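Local coordinates for protein telomerase reverse transcriptase (Candida tropicalis MYA-3404, PDB 6ZD1) that probably extends chromosome ends as the catalytic subunit of telomerase, copying a template within the enzyme's RNA into telomeric DNA repeats, at residues D54-K59 with V86-G91; D97-T102 with V107-I112; A120-H125 with I653-E658; G132-K137 with Q151-R156. All blocks are in the same frame, centred on the assembly; numbering follows the deposited sequence.

Interaction 1: D54-K59 with V86-G91; sequences DLIYNK and VLIIMG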
loop_
_atom_site.group_PDB
_atom_site.type_symbol
_atom_site.label_atom_id
_atom_site.label_comp_id
_atom_site.label_asym_id
_atom_site.label_seq_id
_atom_site.Cartn_x
_atom_site.Cartn_y
_atom_site.Cartn_z
ATOM N N ASP A 54 -11.709 31.373 6.216
ATOM C CA ASP A 54 -12.425 31.319 4.950
ATOM C C ASP A 54 -12.160 32.528 4.061
ATOM O O ASP A 54 -12.615 32.538 2.912
ATOM C CB ASP A 54 -13.923 31.150 5.206
ATOM C CG ASP A 54 -14.280 29.731 5.626
ATOM O OD1 ASP A 54 -14.239 29.431 6.840
ATOM O OD2 ASP A 54 -14.582 28.907 4.735
ATOM N N LEU A 55 -11.426 33.530 4.542
ATOM C CA LEU A 55 -10.927 34.563 3.643
ATOM C C LEU A 55 -9.606 34.150 3.008
ATOM O O LEU A 55 -9.357 34.456 1.835
ATOM C CB LEU A 55 -10.764 35.890 4.389
ATOM C CG LEU A 55 -11.941 36.869 4.329
ATOM C CD1 LEU A 55 -12.167 37.342 2.900
ATOM C CD2 LEU A 55 -13.211 36.251 4.898
ATOM N N ILE A 56 -8.762 33.438 3.761
ATOM C CA ILE A 56 -7.567 32.829 3.185
ATOM C C ILE A 56 -7.958 31.794 2.141
ATOM O O ILE A 56 -7.290 31.641 1.110
ATOM C CB ILE A 56 -6.692 32.214 4.294
ATOM C CG1 ILE A 56 -6.258 33.289 5.289
ATOM C CG2 ILE A 56 -5.477 31.522 3.702
ATOM C CD1 ILE A 56 -5.473 32.749 6.450
ATOM N N TYR A 57 -9.046 31.063 2.395
ATOM C CA TYR A 57 -9.537 30.094 1.420
ATOM C C TYR A 57 -10.038 30.787 0.159
ATOM O O TYR A 57 -9.821 30.295 -0.954
ATOM C CB TYR A 57 -10.647 29.244 2.040
ATOM C CG TYR A 57 -11.244 28.231 1.089
ATOM C CD1 TYR A 57 -10.648 26.988 0.907
ATOM C CD2 TYR A 57 -12.402 28.515 0.373
ATOM C CE1 TYR A 57 -11.186 26.058 0.037
ATOM C CE2 TYR A 57 -12.948 27.590 -0.499
ATOM C CZ TYR A 57 -12.336 26.364 -0.663
ATOM O OH TYR A 57 -12.873 25.438 -1.527
ATOM N N ASN A 58 -10.714 31.929 0.315
ATOM C CA ASN A 58 -11.178 32.679 -0.847
ATOM C C ASN A 58 -10.016 33.173 -1.697
ATOM O O ASN A 58 -10.122 33.216 -2.929
ATOM C CB ASN A 58 -12.046 33.857 -0.401
ATOM C CG ASN A 58 -13.441 33.431 0.014
ATOM O OD1 ASN A 58 -13.707 32.244 0.214
ATOM N ND2 ASN A 58 -14.341 34.398 0.144
ATOM N N LYS A 59 -8.898 33.534 -1.068
ATOM C CA LYS A 59 -7.793 34.125 -1.813
ATOM C C LYS A 59 -6.954 33.071 -2.525
ATOM O O LYS A 59 -6.614 33.241 -3.702
ATOM C CB LYS A 59 -6.919 34.960 -0.873
ATOM C CG LYS A 59 -5.778 35.692 -1.566
ATOM C CD LYS A 59 -5.018 36.600 -0.606
ATOM C CE LYS A 59 -3.897 37.337 -1.327
ATOM N NZ LYS A 59 -3.182 38.297 -0.440
ATOM N N VAL A 86 -0.380 26.689 4.124
ATOM C CA VAL A 86 -0.038 26.149 5.438
ATOM C C VAL A 86 0.867 27.113 6.201
ATOM O O VAL A 86 0.621 27.428 7.370
ATOM C CB VAL A 86 0.603 24.758 5.293
ATOM C CG1 VAL A 86 1.107 24.263 6.636
ATOM C CG2 VAL A 86 -0.407 23.782 4.704
ATOM N N LEU A 87 1.923 27.605 5.545
ATOM C CA LEU A 87 2.860 28.491 6.232
ATOM C C LEU A 87 2.227 29.837 6.561
ATOM O O LEU A 87 2.577 30.454 7.573
ATOM C CB LEU A 87 4.117 28.688 5.384
ATOM C CG LEU A 87 4.946 27.425 5.136
ATOM C CD1 LEU A 87 6.229 27.753 4.384
ATOM C CD2 LEU A 87 5.248 26.716 6.451
ATOM N N ILE A 88 1.289 30.300 5.732
ATOM C CA ILE A 88 0.583 31.540 6.031
ATOM C C ILE A 88 -0.277 31.373 7.278
ATOM O O ILE A 88 -0.335 32.269 8.131
ATOM C CB ILE A 88 -0.249 31.984 4.810
ATOM C CG1 ILE A 88 0.660 32.624 3.755
ATOM C CG2 ILE A 88 -1.363 32.937 5.224
ATOM C CD1 ILE A 88 -0.061 33.037 2.492
ATOM N N ILE A 89 -0.951 30.227 7.410
ATOM C CA ILE A 89 -1.702 29.947 8.633
ATOM C C ILE A 89 -0.755 29.864 9.825
ATOM O O ILE A 89 -1.006 30.453 10.884
ATOM C CB ILE A 89 -2.528 28.657 8.480
ATOM C CG1 ILE A 89 -3.420 28.722 7.240
ATOM C CG2 ILE A 89 -3.391 28.438 9.714
ATOM C CD1 ILE A 89 -4.691 29.480 7.441
HETATM N N MSE A 90 0.347 29.136 9.669
HETATM C CA MSE A 90 1.308 28.950 10.752
HETATM C C MSE A 90 1.915 30.269 11.205
HETATM O O MSE A 90 2.125 30.484 12.397
HETATM C CB MSE A 90 2.419 27.985 10.325
HETATM C CG MSE A 90 1.949 26.549 10.119
HETATM SE SE MSE A 90 1.045 25.827 11.691
HETATM C CE MSE A 90 2.503 26.020 12.968
ATOM N N GLY A 91 2.183 31.158 10.248
ATOM C CA GLY A 91 2.688 32.472 10.609
ATOM C C GLY A 91 1.693 33.254 11.443
ATOM O O GLY A 91 2.043 33.834 12.475
#
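Ile56 and Ile89 both turn CG1 back beside their own backbone N, but they part at the second torsion: the Ile56 chain runs on extended (chi2 176°), whereas that of Ile89 is folded (chi2 -81°). These torsions set two methyls against each other in a helix-to-helix packing contact between helix 53-60 and helix 79-93; residues 86-91 fall within the RNA-binding domain region. The CA atoms of Ile56 and Ile89 stand 8.5 Å apart, and the gap is bridged chiefly by the two delta-methyls. Ile56 CB already faces helix 79-93, while the Ile89 side chain starts along the flank of its helix and swings its methyl over through the fold at CG1. A second, looser touch comes from Ile88, one residue earlier, whose gamma-methyl lies beside the same Ile56 methyl. No hydrogen bond joins the segments, so the contact is wholly apolar. Ile56 and Ile89 are buried; Ile89 also packs on Ile175 of helix 158-179 and on Tyr53, and Tyr57 bonds through its OH to Ser199 OG. Ile56 CD1 meets Ile89 CD1 tip to tip at 3.5 Å, with Ile88 CG2 4.3 Å from that same Ile56 CD1.

Interaction 2: D97-T102 with V107-I112; sequences DAWGGT and VIQDRI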
loop_
_atom_site.group_PDB
_atom_site.type_symbol
_atom_site.label_atom_id
_atom_site.label_comp_id
_atom_site.label_asym_id
_atom_site.label_seq_id
_atom_site.Cartn_x
_atom_site.Cartn_y
_atom_site.Cartn_z
ATOM N N ASP A 97 8.343 34.412 18.621
ATOM C CA ASP A 97 8.911 33.667 19.740
ATOM C C ASP A 97 8.381 32.238 19.800
ATOM O O ASP A 97 9.089 31.339 20.265
ATOM C CB ASP A 97 8.641 34.397 21.058
ATOM C CG ASP A 97 7.167 34.660 21.289
ATOM O OD1 ASP A 97 6.402 34.680 20.302
ATOM O OD2 ASP A 97 6.774 34.854 22.460
ATOM N N ALA A 98 7.152 32.005 19.325
ATOM C CA ALA A 98 6.604 30.651 19.331
ATOM C C ALA A 98 7.423 29.710 18.456
ATOM O O ALA A 98 7.454 28.500 18.707
ATOM C CB ALA A 98 5.143 30.664 18.878
ATOM N N TRP A 99 8.078 30.241 17.419
ATOM C CA TRP A 99 9.020 29.477 16.609
ATOM C C TRP A 99 10.382 29.321 17.278
ATOM O O TRP A 99 11.199 28.523 16.803
ATOM C CB TRP A 99 9.207 30.135 15.238
ATOM C CG TRP A 99 7.939 30.310 14.454
ATOM C CD1 TRP A 99 7.056 31.345 14.549
ATOM C CD2 TRP A 99 7.419 29.433 13.443
ATOM N NE1 TRP A 99 6.017 31.167 13.668
ATOM C CE2 TRP A 99 6.216 30.000 12.978
ATOM C CE3 TRP A 99 7.853 28.221 12.891
ATOM C CZ2 TRP A 99 5.441 29.400 11.984
ATOM C CZ3 TRP A 99 7.080 27.626 11.903
ATOM C CH2 TRP A 99 5.890 28.217 11.461
ATOM N N GLY A 100 10.654 30.083 18.332
ATOM C CA GLY A 100 11.916 29.984 19.044
ATOM C C GLY A 100 13.109 30.510 18.275
ATOM O O GLY A 100 14.164 29.865 18.260
ATOM N N GLY A 101 12.971 31.666 17.635
ATOM C CA GLY A 101 14.089 32.241 16.918
ATOM C C GLY A 101 13.763 32.563 15.476
ATOM O O GLY A 101 13.041 31.813 14.813
ATOM N N THR A 102 14.313 33.662 14.971
ATOM C CA THR A 102 14.087 34.052 13.583
ATOM C C THR A 102 14.864 33.186 12.594
ATOM O O THR A 102 14.845 33.468 11.389
ATOM C CB THR A 102 14.455 35.525 13.392
ATOM O OG1 THR A 102 14.301 35.883 12.013
ATOM C CG2 THR A 102 15.895 35.771 13.821
ATOM N N VAL A 107 14.085 26.491 10.029
ATOM C CA VAL A 107 14.277 25.049 10.146
ATOM C C VAL A 107 12.935 24.343 10.294
ATOM O O VAL A 107 12.673 23.329 9.634
ATOM C CB VAL A 107 15.216 24.726 11.321
ATOM C CG1 VAL A 107 15.454 23.225 11.405
ATOM C CG2 VAL A 107 16.531 25.476 11.171
ATOM N N ILE A 108 12.071 24.858 11.171
ATOM C CA ILE A 108 10.785 24.206 11.410
ATOM C C ILE A 108 9.916 24.254 10.160
ATOM O O ILE A 108 9.198 23.295 9.850
ATOM C CB ILE A 108 10.080 24.840 12.621
ATOM C CG1 ILE A 108 10.944 24.689 13.872
ATOM C CG2 ILE A 108 8.720 24.196 12.847
ATOM C CD1 ILE A 108 10.393 25.409 15.080
ATOM N N GLN A 109 9.967 25.362 9.418
ATOM C CA GLN A 109 9.176 25.459 8.195
ATOM C C GLN A 109 9.638 24.443 7.157
ATOM O O GLN A 109 8.814 23.850 6.450
ATOM C CB GLN A 109 9.246 26.877 7.629
ATOM C CG GLN A 109 8.388 27.881 8.378
ATOM C CD GLN A 109 8.467 29.274 7.787
ATOM O OE1 GLN A 109 9.472 29.651 7.184
ATOM N NE2 GLN A 109 7.401 30.047 7.954
ATOM N N ASP A 110 10.950 24.212 7.066
ATOM C CA ASP A 110 11.452 23.193 6.151
ATOM C C ASP A 110 10.974 21.808 6.564
ATOM O O ASP A 110 10.646 20.976 5.709
ATOM C CB ASP A 110 12.979 23.234 6.097
ATOM C CG ASP A 110 13.506 24.401 5.282
ATOM O OD1 ASP A 110 12.697 25.089 4.624
ATOM O OD2 ASP A 110 14.734 24.626 5.302
ATOM N N ARG A 111 10.904 21.547 7.872
ATOM C CA ARG A 111 10.397 20.257 8.321
ATOM C C ARG A 111 8.898 20.153 8.098
ATOM O O ARG A 111 8.379 19.048 7.900
ATOM C CB ARG A 111 10.729 20.032 9.797
ATOM C CG ARG A 111 12.204 20.158 10.161
ATOM C CD ARG A 111 13.033 18.979 9.674
ATOM N NE ARG A 111 13.310 19.049 8.242
ATOM C CZ ARG A 111 14.283 19.779 7.705
ATOM N NH1 ARG A 111 15.077 20.506 8.483
ATOM N NH2 ARG A 111 14.462 19.785 6.391
ATOM N N ILE A 112 8.196 21.288 8.096
ATOM C CA ILE A 112 6.772 21.276 7.776
ATOM C C ILE A 112 6.560 20.918 6.311
ATOM O O ILE A 112 5.639 20.165 5.971
ATOM C CB ILE A 112 6.126 22.629 8.120
ATOM C CG1 ILE A 112 6.052 22.823 9.632
ATOM C CG2 ILE A 112 4.731 22.722 7.528
ATOM C CD1 ILE A 112 5.395 24.128 10.022
#
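The indole of Trp99 points the outer rim of its six-membered ring at helix 104-117, where Ile108, Gln109 and Ile112 receive it. Ile112 CD1 lies at the ring edge, near its plane, 4.3 Å from Trp99 CZ3. Ile108 CG2 and Gln109 CG approach the ring obliquely. Chi1 of -57° sets Trp99 CG beside the backbone N, from where the ring reaches the helix. The Trp99 side chain also takes part in a cation-pi interaction with Lys105, in the first turn of the same helix. The Gln109 side chain crosses the indole at about a right angle, its amide plane turned 77° from the ring. It is the aliphatic part of Gln109 that does the touching: CG sits 3.8 Å from Trp99 CZ3, and the chain extends onward from there to an amide whose OE1 bonds to Lys106 NZ.

Ile108 meets Trp99 twice. Its CG2 lies 3.9 Å from Trp99 CZ3, while its CD1 comes to 3.6 Å from Trp99 O, so one isoleucine packs against both ring and backbone. The polar end of the indole is satisfied away from this helix, NE1 bonding to Leu94 O.

Positive phi at Gly100 favours glycine, and at the Gly101 angles a CB would jam against the preceding carbonyl O; Gly100 O is held by Asn104 ND2. Within the RNA-binding domain region, the contact packs a loop against the helix that follows it: Trp99 wedges between helix 79-93, where it packs on Met90, and helix 104-117, whose Ile108 and Ile112 rest on Phe168 of helix 158-179.

Interaction 3: A120-H125 with I653-E658; sequences ANERLH and IETTIE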
loop_
_atom_site.group_PDB
_atom_site.type_symbol
_atom_site.label_atom_id
_atom_site.label_comp_id
_atom_site.label_asym_id
_atom_site.label_seq_id
_atom_site.Cartn_x
_atom_site.Cartn_y
_atom_site.Cartn_z
ATOM N N ALA A 120 1.329 14.818 5.564
ATOM C CA ALA A 120 1.061 15.007 6.990
ATOM C C ALA A 120 0.364 13.792 7.597
ATOM O O ALA A 120 -0.395 13.917 8.560
ATOM C CB ALA A 120 0.242 16.275 7.244
ATOM N N ASN A 121 0.623 12.606 7.042
ATOM C CA ASN A 121 -0.042 11.389 7.478
ATOM C C ASN A 121 0.926 10.305 7.934
ATOM O O ASN A 121 0.477 9.233 8.355
ATOM C CB ASN A 121 -0.935 10.839 6.356
ATOM C CG ASN A 121 -2.010 9.901 6.871
ATOM O OD1 ASN A 121 -2.457 10.018 8.012
ATOM N ND2 ASN A 121 -2.428 8.961 6.030
ATOM N N GLU A 122 2.229 10.549 7.870
ATOM C CA GLU A 122 3.227 9.598 8.331
ATOM C C GLU A 122 3.715 9.965 9.728
ATOM O O GLU A 122 3.523 11.086 10.208
ATOM C CB GLU A 122 4.407 9.532 7.358
ATOM C CG GLU A 122 4.194 8.587 6.182
ATOM C CD GLU A 122 4.344 7.121 6.566
ATOM O OE1 GLU A 122 4.239 6.260 5.667
ATOM O OE2 GLU A 122 4.572 6.829 7.759
ATOM N N ARG A 123 4.348 8.993 10.383
ATOM C CA ARG A 123 4.781 9.174 11.762
ATOM C C ARG A 123 5.893 10.212 11.854
ATOM O O ARG A 123 6.841 10.206 11.063
ATOM C CB ARG A 123 5.257 7.844 12.347
ATOM C CG ARG A 123 5.413 7.854 13.860
ATOM C CD ARG A 123 5.800 6.483 14.393
ATOM N NE ARG A 123 5.316 6.283 15.756
ATOM C CZ ARG A 123 4.119 5.787 16.053
ATOM N NH1 ARG A 123 3.288 5.439 15.080
ATOM N NH2 ARG A 123 3.752 5.640 17.318
ATOM N N LEU A 124 5.783 11.096 12.842
ATOM C CA LEU A 124 6.783 12.128 13.068
ATOM C C LEU A 124 7.912 11.571 13.924
ATOM O O LEU A 124 7.671 10.849 14.896
ATOM C CB LEU A 124 6.158 13.345 13.752
ATOM C CG LEU A 124 6.997 14.618 13.671
ATOM C CD1 LEU A 124 6.924 15.191 12.267
ATOM C CD2 LEU A 124 6.560 15.642 14.707
ATOM N N HIS A 125 9.146 11.913 13.561
ATOM C CA HIS A 125 10.330 11.439 14.273
ATOM C C HIS A 125 11.031 12.638 14.894
ATOM O O HIS A 125 11.735 13.379 14.200
ATOM C CB HIS A 125 11.259 10.673 13.334
ATOM C CG HIS A 125 10.632 9.454 12.733
ATOM N ND1 HIS A 125 10.694 8.214 13.332
ATOM C CD2 HIS A 125 9.924 9.285 11.592
ATOM C CE1 HIS A 125 10.051 7.334 12.585
ATOM N NE2 HIS A 125 9.573 7.958 11.524
ATOM N N ILE A 653 12.839 -0.260 9.788
ATOM C CA ILE A 653 12.131 -1.530 9.945
ATOM C C ILE A 653 10.800 -1.325 10.665
ATOM O O ILE A 653 9.776 -1.904 10.281
ATOM C CB ILE A 653 13.026 -2.545 10.676
ATOM C CG1 ILE A 653 14.247 -2.881 9.821
ATOM C CG2 ILE A 653 12.251 -3.809 11.005
ATOM C CD1 ILE A 653 15.179 -3.878 10.460
ATOM N N GLU A 654 10.798 -0.510 11.724
ATOM C CA GLU A 654 9.572 -0.258 12.477
ATOM C C GLU A 654 8.503 0.392 11.609
ATOM O O GLU A 654 7.322 0.037 11.699
ATOM C CB GLU A 654 9.874 0.624 13.690
ATOM C CG GLU A 654 9.884 -0.104 15.025
ATOM C CD GLU A 654 8.495 -0.263 15.619
ATOM O OE1 GLU A 654 7.512 0.129 14.955
ATOM O OE2 GLU A 654 8.389 -0.774 16.754
ATOM N N THR A 655 8.887 1.369 10.785
ATOM C CA THR A 655 7.898 2.041 9.946
ATOM C C THR A 655 7.269 1.070 8.956
ATOM O O THR A 655 6.052 1.096 8.735
ATOM C CB THR A 655 8.533 3.220 9.213
ATOM O OG1 THR A 655 9.207 4.066 10.153
ATOM C CG2 THR A 655 7.461 4.029 8.502
ATOM N N THR A 656 8.079 0.191 8.362
ATOM C CA THR A 656 7.551 -0.764 7.396
ATOM C C THR A 656 6.569 -1.719 8.061
ATOM O O THR A 656 5.453 -1.923 7.568
ATOM C CB THR A 656 8.701 -1.540 6.751
ATOM O OG1 THR A 656 9.613 -0.624 6.129
ATOM C CG2 THR A 656 8.176 -2.522 5.708
ATOM N N ILE A 657 6.949 -2.284 9.209
ATOM C CA ILE A 657 6.072 -3.233 9.885
ATOM C C ILE A 657 4.800 -2.539 10.348
ATOM O O ILE A 657 3.696 -3.078 10.205
ATOM C CB ILE A 657 6.812 -3.912 11.051
ATOM C CG1 ILE A 657 8.003 -4.720 10.530
ATOM C CG2 ILE A 657 5.872 -4.832 11.806
ATOM C CD1 ILE A 657 7.609 -5.832 9.582
ATOM N N GLU A 658 4.930 -1.318 10.877
ATOM C CA GLU A 658 3.766 -0.586 11.366
ATOM C C GLU A 658 2.807 -0.258 10.229
ATOM O O GLU A 658 1.594 -0.478 10.345
ATOM C CB GLU A 658 4.225 0.694 12.070
ATOM C CG GLU A 658 3.324 1.197 13.192
ATOM C CD GLU A 658 2.237 2.140 12.707
ATOM O OE1 GLU A 658 1.385 2.543 13.530
ATOM O OE2 GLU A 658 2.234 2.481 11.505
#
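Arg123 and Glu658 supply the charged part of the contact, a long salt bridge with NH1 of Arg123 3.8 Å from OE1 of Glu658. The arginine is extended from CG to NE and meets the glutamate at about a right angle. Carboxylate and guanidinium planes are 60° apart, so the two groups do not form a flat, two-pronged pair. Glu658 OE2 is engaged by Arg662 one turn on.

The remaining touches gather on Thr655 and are van der Waals in kind. With OG1 beside the backbone N (chi1 -52°), Thr655 CG2 lies anti to it and comes to 4.1 Å from Glu122 OE2. Its OG1 lies at the edge of the His125 ring, 4.1 Å from NE2, too far for a bond; that hydroxyl instead bonds to Val651 O in its own helix.

Within the loop, Glu122 OE2 receives a weak bond from Arg123 N at 3.4 Å, and Glu122 OE1 forms a salt bridge to Lys659.

The contact joins the RNA-binding domain region to helix 642-664, part of the C-terminal extension of telomerase. Glu122 and Glu658 each have a basic partner, Lys659 and Arg662, which probably offsets the proximity of the two carboxylates, although the direct Arg123 bridge is likely to be modest in strength.

Interaction 4: G132-K137 with Q151-R156; sequences GIKLSK and QDFQIR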
loop_
_atom_site.group_PDB
_atom_site.type_symbol
_atom_site.label_atom_id
_atom_site.label_comp_id
_atom_site.label_asym_id
_atom_site.label_seq_id
_atom_site.Cartn_x
_atom_site.Cartn_y
_atom_site.Cartn_z
ATOM N N GLY A 132 16.856 22.703 16.368
ATOM C CA GLY A 132 17.044 23.996 16.993
ATOM C C GLY A 132 17.644 23.811 18.377
ATOM O O GLY A 132 17.701 22.702 18.903
ATOM N N ILE A 133 18.132 24.910 18.962
ATOM C CA ILE A 133 18.949 24.667 20.146
ATOM C C ILE A 133 18.509 25.326 21.457
ATOM O O ILE A 133 18.119 24.629 22.399
ATOM C CB ILE A 133 20.391 25.091 19.803
ATOM C CG1 ILE A 133 20.361 26.346 18.906
ATOM C CG2 ILE A 133 21.123 23.954 19.090
ATOM C CD1 ILE A 133 21.459 26.406 17.847
ATOM N N LYS A 134 18.516 26.658 21.529
ATOM C CA LYS A 134 18.247 27.337 22.800
ATOM C C LYS A 134 17.288 28.503 22.701
ATOM O O LYS A 134 16.685 28.869 23.716
ATOM C CB LYS A 134 19.554 27.854 23.419
ATOM C CG LYS A 134 20.503 26.778 23.904
ATOM C CD LYS A 134 20.343 26.468 25.389
ATOM C CE LYS A 134 21.160 25.228 25.733
ATOM N NZ LYS A 134 21.056 24.806 27.157
ATOM N N LEU A 135 17.138 29.102 21.522
ATOM C CA LEU A 135 16.484 30.388 21.357
ATOM C C LEU A 135 15.007 30.344 21.713
ATOM O O LEU A 135 14.361 31.397 21.717
ATOM C CB LEU A 135 16.712 30.879 19.924
ATOM C CG LEU A 135 18.194 31.105 19.581
ATOM C CD1 LEU A 135 18.389 31.493 18.122
ATOM C CD2 LEU A 135 18.818 32.156 20.492
ATOM N N SER A 136 14.459 29.163 21.996
ATOM C CA SER A 136 13.101 29.033 22.521
ATOM C C SER A 136 13.189 29.225 24.029
ATOM O O SER A 136 13.291 28.268 24.795
ATOM C CB SER A 136 12.502 27.673 22.169
ATOM O OG SER A 136 12.668 27.340 20.796
ATOM N N LYS A 137 13.139 30.484 24.465
ATOM C CA LYS A 137 13.253 30.830 25.882
ATOM C C LYS A 137 11.919 30.549 26.580
ATOM O O LYS A 137 11.178 31.450 26.974
ATOM C CB LYS A 137 13.675 32.286 26.042
ATOM C CG LYS A 137 14.901 32.700 25.221
ATOM C CD LYS A 137 16.210 32.141 25.779
ATOM C CE LYS A 137 17.412 32.655 24.985
ATOM N NZ LYS A 137 18.720 32.248 25.577
ATOM N N GLN A 151 21.941 22.296 34.477
ATOM C CA GLN A 151 22.283 20.880 34.503
ATOM C C GLN A 151 21.275 20.036 33.745
ATOM O O GLN A 151 21.645 19.162 32.959
ATOM C CB GLN A 151 22.376 20.376 35.940
ATOM C CG GLN A 151 23.578 20.887 36.700
ATOM C CD GLN A 151 23.646 20.330 38.105
ATOM O OE1 GLN A 151 22.633 19.923 38.673
ATOM N NE2 GLN A 151 24.844 20.303 38.671
ATOM N N ASP A 152 19.991 20.308 33.978
ATOM C CA ASP A 152 18.927 19.446 33.485
ATOM C C ASP A 152 17.905 20.235 32.678
ATOM O O ASP A 152 16.737 19.852 32.600
ATOM C CB ASP A 152 18.252 18.711 34.645
ATOM C CG ASP A 152 17.667 17.372 34.233
ATOM O OD1 ASP A 152 16.635 17.354 33.529
ATOM O OD2 ASP A 152 18.247 16.332 34.612
ATOM N N PHE A 153 18.327 21.331 32.047
ATOM C CA PHE A 153 17.443 21.983 31.089
ATOM C C PHE A 153 17.246 21.131 29.843
ATOM O O PHE A 153 16.293 21.366 29.089
ATOM C CB PHE A 153 17.991 23.366 30.715
ATOM C CG PHE A 153 17.072 24.176 29.827
ATOM C CD1 PHE A 153 17.418 24.449 28.513
ATOM C CD2 PHE A 153 15.870 24.669 30.310
ATOM C CE1 PHE A 153 16.582 25.196 27.699
ATOM C CE2 PHE A 153 15.030 25.414 29.498
ATOM C CZ PHE A 153 15.389 25.677 28.191
ATOM N N GLN A 154 18.103 20.125 29.633
ATOM C CA GLN A 154 18.020 19.291 28.439
ATOM C C GLN A 154 17.027 18.148 28.618
ATOM O O GLN A 154 16.160 17.931 27.764
ATOM C CB GLN A 154 19.406 18.753 28.080
ATOM C CG GLN A 154 20.494 19.809 28.150
ATOM C CD GLN A 154 20.163 21.049 27.341
ATOM O OE1 GLN A 154 20.050 22.147 27.887
ATOM N NE2 GLN A 154 20.012 20.880 26.032
ATOM N N ILE A 155 17.148 17.389 29.710
ATOM C CA ILE A 155 16.157 16.348 29.956
ATOM C C ILE A 155 14.804 16.964 30.296
ATOM O O ILE A 155 13.762 16.321 30.106
ATOM C CB ILE A 155 16.668 15.385 31.047
ATOM C CG1 ILE A 155 18.047 14.843 30.659
ATOM C CG2 ILE A 155 15.707 14.227 31.258
ATOM C CD1 ILE A 155 18.563 13.750 31.571
ATOM N N ARG A 156 14.788 18.214 30.760
ATOM C CA ARG A 156 13.563 18.994 30.873
ATOM C C ARG A 156 13.269 19.810 29.618
ATOM O O ARG A 156 12.373 20.656 29.638
ATOM C CB ARG A 156 13.620 19.898 32.107
ATOM C CG ARG A 156 13.787 19.095 33.384
ATOM C CD ARG A 156 13.083 19.711 34.576
ATOM N NE ARG A 156 12.841 18.696 35.596
ATOM C CZ ARG A 156 12.568 18.955 36.869
ATOM N NH1 ARG A 156 12.509 20.208 37.298
ATOM N NH2 ARG A 156 12.362 17.956 37.717
#
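Lys134 and Gln154 are the closest backbone pair, their CA atoms 9.8 Å apart, so the two segments face each other across a gap that the Lys134 side chain spans. Its chain bends at CG (chi2 -95°) and then runs straight to NZ, which donates a hydrogen bond of 2.9 Å to OE1 of Gln154. The glutamine side chain is itself bent at its second torsion, bringing the amide oxygen round to meet the ammonium group, and the two chains cross at about a right angle. The C=O...N angle at OE1 is 132°, with NZ tilted 32° from the carbonyl plane. Phe153 contributes the second touch: its CD1 lies 3.9 Å from Lys134 NZ, the ammonium approaching the ring at a slant.

Both segments belong to the long connection between helix 126-129 and helix 158-179 in the RNA-binding domain region, and residues 140-150 between them are not modelled. Ser136 is the centre of an inverse gamma turn, closed by a weak bond of 3.1 Å from Lys137 N to Leu135 O. In the other segment the backbone bond from Arg156 N to Asp152 O spans a single turn around residues 153-155. Leu135 O also accepts a hydrogen bond from Lys139 NZ, while Ile133 O accepts one from Lys157 NZ, just beyond the second segment. The Phe153 ring meets that of Phe138 with the two planes steeply inclined. Lys134 and Gln154 are exposed at the surface, and Gln154 additionally touches a neighbouring molecule in the crystal.

From the N terminus, interaction 1 comes first, closing the loop between helix 53-60 and helix 79-93. Interaction 2 follows in series, fastening the turn after helix 79-93 onto helix 104-117. These two touch, through Met90 with Trp99, Leu87 with Gln109 and Val86 with Ile112, so the two contacts adjoin. Interaction 3 then opens and spans more than 500 residues, tying the loop after helix 104-117 to helix 642-664 near the C terminus. Interaction 4 is nested inside that span as a local closure before helix 158-179. It packs back on interaction 2, where Leu135 and Ser136 meet Gly100, while staying about 11 Å from interaction 3 at the nearest atoms.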